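Local coordinates for tail protein, 43 kDa (Neisseria meningitidis MC58, PDB 3D37) that is of unknown function but probably forms part of a phage-type tail or baseplate, at residues A[209-220]-A[245-253]. Residues are numbered along the deposited sequence; the frame is centred on the assembly and turned at random.
Sequences TDNRFSEVTFLA and LHRPKTVVV
Arg-247 reaches with an extended chain into the bend made by residues 209-212. This bend is a type I beta turn. The guanidinium meets it end-on, and NH1 and NH2 both bond to the backbone O of Asp-210, NH2 at 2.7 Å. That oxygen lies in the guanidinium plane. NH1 also bonds to Arg-212 O, at 3.2 Å and from above the carbonyl plane. A salt bridge from NH2 to Asp-100 of the second subunit ties this end of the contact to the neighbouring copy.

The Phe-213 ring is a flat bump between two covers. Lys-249 turns at chi3 (-127°) and lays its CD over one face, a CH-pi contact 3.8 Å from the ring centroid. The backbone of Asn-211 covers the rim of the opposite face. Trp-273 of helix 259-276 meets the same ring edge-to-face.

Beyond Ser-214, whose OG accepts a bond from the N of Arg-247, the chains become neighbouring parallel strands. Strand 215-220 is the middle of a three-stranded mixed sheet, with 249-252 on one side and antiparallel 234-239 on the other. The backbone donors alternate between the strands: Lys-249 N, Thr-217 N, Val-251 N, Leu-219 N and Val-253 N.

Val-216, Phe-218 and Val-251 point to the sheet face that carries helix 259-276. Val-216 CG1 lies over one face of the Phe-218 ring, toward its rim. The CD1 corner of that ring rests against Val-251 CB and Val-253 CG2, 4.0 Å from each. Thr-217, Thr-250, Leu-219 and Val-252 form the other face. There Thr-217 OG1 comes 3.3 Å from Thr-250 CB, and a water bridges OG1 to Lys-249 O.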
loop_
_atom_site.group_PDB
_atom_site.type_symbol
_atom_site.label_atom_id
_atom_site.label_comp_id
_atom_site.label_asym_id
_atom_site.label_seq_id
_atom_site.Cartn_x
_atom_site.Cartn_y
_atom_site.Cartn_z
ATOM N N THR A 209 -33.078 -3.549 -7.733
ATOM C CA THR A 209 -34.510 -3.364 -7.925
ATOM C C THR A 209 -34.885 -1.969 -8.478
ATOM O O THR A 209 -36.041 -1.550 -8.443
ATOM C CB THR A 209 -35.218 -3.624 -6.598
ATOM O OG1 THR A 209 -34.769 -2.671 -5.627
ATOM C CG2 THR A 209 -34.886 -5.044 -6.060
ATOM N N ASP A 210 -33.908 -1.254 -9.010
ATOM C CA ASP A 210 -34.128 0.064 -9.592
ATOM C C ASP A 210 -35.332 0.178 -10.538
ATOM O O ASP A 210 -36.109 1.138 -10.503
ATOM C CB ASP A 210 -32.913 0.412 -10.448
ATOM C CG ASP A 210 -32.115 1.533 -9.896
ATOM O OD1 ASP A 210 -30.869 1.328 -9.780
ATOM O OD2 ASP A 210 -32.734 2.621 -9.621
ATOM N N ASN A 211 -35.395 -0.764 -11.467
ATOM C CA ASN A 211 -36.321 -0.716 -12.562
ATOM C C ASN A 211 -37.335 -1.840 -12.445
ATOM O O ASN A 211 -37.799 -2.381 -13.432
ATOM C CB ASN A 211 -35.548 -0.730 -13.882
ATOM C CG ASN A 211 -35.009 0.648 -14.242
ATOM O OD1 ASN A 211 -35.691 1.670 -14.039
ATOM N ND2 ASN A 211 -33.816 0.692 -14.794
ATOM N N ARG A 212 -37.661 -2.172 -11.202
ATOM C CA ARG A 212 -38.707 -3.113 -10.904
ATOM C C ARG A 212 -39.919 -2.313 -10.440
ATOM O O ARG A 212 -39.972 -1.781 -9.317
ATOM C CB ARG A 212 -38.262 -4.095 -9.833
ATOM C CG ARG A 212 -39.400 -5.046 -9.416
ATOM C CD ARG A 212 -38.870 -6.382 -8.828
ATOM N NE ARG A 212 -38.685 -6.326 -7.378
ATOM C CZ ARG A 212 -39.661 -6.497 -6.473
ATOM N NH1 ARG A 212 -39.392 -6.443 -5.162
ATOM N NH2 ARG A 212 -40.920 -6.729 -6.876
ATOM N N PHE A 213 -40.895 -2.217 -11.330
ATOM C CA PHE A 213 -42.031 -1.370 -11.121
ATOM C C PHE A 213 -43.253 -2.214 -10.769
ATOM O O PHE A 213 -43.311 -3.412 -11.101
ATOM C CB PHE A 213 -42.241 -0.540 -12.376
ATOM C CG PHE A 213 -41.036 0.270 -12.751
ATOM C CD1 PHE A 213 -40.618 1.312 -11.946
ATOM C CD2 PHE A 213 -40.324 -0.005 -13.889
ATOM C CE1 PHE A 213 -39.511 2.057 -12.275
ATOM C CE2 PHE A 213 -39.214 0.752 -14.232
ATOM C CZ PHE A 213 -38.813 1.783 -13.426
ATOM N N SER A 214 -44.193 -1.588 -10.057
ATOM C CA SER A 214 -45.401 -2.260 -9.591
ATOM C C SER A 214 -46.454 -2.377 -10.713
ATOM O O SER A 214 -46.957 -3.473 -10.992
ATOM C CB SER A 214 -45.977 -1.523 -8.370
ATOM O OG SER A 214 -46.587 -0.290 -8.750
ATOM N N GLU A 215 -46.808 -1.244 -11.317
ATOM C CA GLU A 215 -47.600 -1.216 -12.526
ATOM C C GLU A 215 -46.826 -0.361 -13.515
ATOM O O GLU A 215 -46.178 0.611 -13.120
ATOM C CB GLU A 215 -48.981 -0.567 -12.310
ATOM C CG GLU A 215 -49.880 -1.269 -11.258
ATOM C CD GLU A 215 -51.326 -0.757 -11.245
ATOM O OE1 GLU A 215 -51.819 -0.214 -12.273
ATOM O OE2 GLU A 215 -51.980 -0.930 -10.185
ATOM N N VAL A 216 -46.894 -0.703 -14.795
ATOM C CA VAL A 216 -46.300 0.141 -15.819
ATOM C C VAL A 216 -47.337 0.325 -16.891
ATOM O O VAL A 216 -47.837 -0.638 -17.453
ATOM C CB VAL A 216 -44.993 -0.436 -16.400
ATOM C CG1 VAL A 216 -44.444 0.486 -17.525
ATOM C CG2 VAL A 216 -43.968 -0.617 -15.261
ATOM N N THR A 217 -47.675 1.573 -17.149
ATOM C CA THR A 217 -48.647 1.866 -18.145
ATOM C C THR A 217 -47.905 2.310 -19.396
ATOM O O THR A 217 -47.123 3.260 -19.368
ATOM C CB THR A 217 -49.703 2.875 -17.585
ATOM O OG1 THR A 217 -49.056 4.056 -17.096
ATOM C CG2 THR A 217 -50.456 2.231 -16.415
ATOM N N PHE A 218 -48.120 1.565 -20.484
ATOM C CA PHE A 218 -47.497 1.835 -21.773
ATOM C C PHE A 218 -48.520 2.523 -22.677
ATOM O O PHE A 218 -49.681 2.069 -22.774
ATOM C CB PHE A 218 -46.998 0.532 -22.422
ATOM C CG PHE A 218 -45.855 -0.145 -21.667
ATOM C CD1 PHE A 218 -44.542 0.213 -21.909
ATOM C CD2 PHE A 218 -46.112 -1.137 -20.719
ATOM C CE1 PHE A 218 -43.474 -0.426 -21.221
ATOM C CE2 PHE A 218 -45.075 -1.770 -20.031
ATOM C CZ PHE A 218 -43.756 -1.411 -20.277
ATOM N N LEU A 219 -48.085 3.616 -23.325
ATOM C CA LEU A 219 -48.968 4.446 -24.156
ATOM C C LEU A 219 -48.414 4.562 -25.558
ATOM O O LEU A 219 -47.193 4.626 -25.757
ATOM C CB LEU A 219 -49.135 5.866 -23.588
ATOM C CG LEU A 219 -49.561 6.082 -22.131
ATOM C CD1 LEU A 219 -49.666 7.670 -21.858
ATOM C CD2 LEU A 219 -50.897 5.341 -21.878
ATOM N N ALA A 220 -49.311 4.576 -26.533
ATOM C CA ALA A 220 -48.924 4.901 -27.903
ATOM C C ALA A 220 -50.103 5.505 -28.661
ATOM O O ALA A 220 -51.272 5.360 -28.265
ATOM C CB ALA A 220 -48.341 3.657 -28.639
ATOM N N LEU A 245 -45.078 -2.731 -2.990
ATOM C CA LEU A 245 -44.703 -1.309 -2.981
ATOM C C LEU A 245 -45.258 -0.572 -4.193
ATOM O O LEU A 245 -45.176 -1.053 -5.314
ATOM C CB LEU A 245 -43.169 -1.150 -2.950
ATOM C CG LEU A 245 -42.395 -1.841 -1.827
ATOM C CD1 LEU A 245 -40.887 -1.705 -2.062
ATOM C CD2 LEU A 245 -42.807 -1.306 -0.439
ATOM N N HIS A 246 -45.817 0.605 -3.953
ATOM C CA HIS A 246 -46.305 1.472 -5.008
ATOM C C HIS A 246 -45.145 2.125 -5.766
ATOM O O HIS A 246 -44.468 3.006 -5.245
ATOM C CB HIS A 246 -47.222 2.550 -4.412
ATOM C CG HIS A 246 -47.895 3.419 -5.431
ATOM N ND1 HIS A 246 -48.863 2.947 -6.291
ATOM C CD2 HIS A 246 -47.770 4.743 -5.699
ATOM C CE1 HIS A 246 -49.291 3.936 -7.058
ATOM N NE2 HIS A 246 -48.652 5.039 -6.715
ATOM N N ARG A 247 -44.955 1.719 -7.018
ATOM C CA ARG A 247 -43.884 2.268 -7.841
ATOM C C ARG A 247 -44.308 2.285 -9.311
ATOM O O ARG A 247 -43.810 1.497 -10.116
ATOM C CB ARG A 247 -42.607 1.444 -7.600
ATOM C CG ARG A 247 -41.349 2.217 -7.792
ATOM C CD ARG A 247 -40.207 1.581 -7.056
ATOM N NE ARG A 247 -38.978 2.286 -7.364
ATOM C CZ ARG A 247 -38.213 2.031 -8.421
ATOM N NH1 ARG A 247 -38.519 1.041 -9.261
ATOM N NH2 ARG A 247 -37.112 2.755 -8.613
ATOM N N PRO A 248 -45.270 3.166 -9.651
ATOM C CA PRO A 248 -45.842 3.240 -10.986
ATOM C C PRO A 248 -44.995 4.002 -11.982
ATOM O O PRO A 248 -44.314 4.968 -11.641
ATOM C CB PRO A 248 -47.148 4.012 -10.763
ATOM C CG PRO A 248 -46.848 4.904 -9.622
ATOM C CD PRO A 248 -45.906 4.139 -8.738
ATOM N N LYS A 249 -45.057 3.576 -13.222
ATOM C CA LYS A 249 -44.300 4.232 -14.252
ATOM C C LYS A 249 -45.190 4.297 -15.476
ATOM O O LYS A 249 -46.029 3.426 -15.700
ATOM C CB LYS A 249 -42.973 3.486 -14.543
ATOM C CG LYS A 249 -42.024 4.317 -15.439
ATOM C CD LYS A 249 -40.758 3.590 -15.820
ATOM C CE LYS A 249 -39.497 4.408 -15.484
ATOM N NZ LYS A 249 -39.166 5.502 -16.461
ATOM N N THR A 250 -45.026 5.344 -16.258
ATOM C CA THR A 250 -45.749 5.416 -17.489
ATOM C C THR A 250 -44.701 5.651 -18.544
ATOM O O THR A 250 -43.811 6.478 -18.348
ATOM C CB THR A 250 -46.856 6.523 -17.482
ATOM O OG1 THR A 250 -46.482 7.610 -18.351
ATOM C CG2 THR A 250 -47.170 7.018 -16.061
ATOM N N VAL A 251 -44.790 4.910 -19.649
ATOM C CA VAL A 251 -43.817 5.002 -20.740
ATOM C C VAL A 251 -44.565 5.248 -22.081
ATOM O O VAL A 251 -45.530 4.549 -22.378
ATOM C CB VAL A 251 -42.950 3.698 -20.825
ATOM C CG1 VAL A 251 -42.015 3.756 -22.020
ATOM C CG2 VAL A 251 -42.166 3.444 -19.496
ATOM N N VAL A 252 -44.111 6.226 -22.870
ATOM C CA VAL A 252 -44.609 6.401 -24.229
ATOM C C VAL A 252 -43.732 5.614 -25.202
ATOM O O VAL A 252 -42.522 5.785 -25.236
ATOM C CB VAL A 252 -44.727 7.911 -24.669
ATOM C CG1 VAL A 252 -44.939 8.032 -26.195
ATOM C CG2 VAL A 252 -45.870 8.606 -23.937
ATOM N N VAL A 253 -44.370 4.752 -25.993
ATOM C CA VAL A 253 -43.705 3.930 -26.999
ATOM C C VAL A 253 -43.991 4.482 -28.403
ATOM O O VAL A 253 -45.160 4.674 -28.774
ATOM C CB VAL A 253 -44.219 2.462 -26.927
ATOM C CG1 VAL A 253 -43.659 1.608 -28.109
ATOM C CG2 VAL A 253 -43.892 1.842 -25.551
HETATM O O HOH W 1 -48.533 3.134 -14.232
#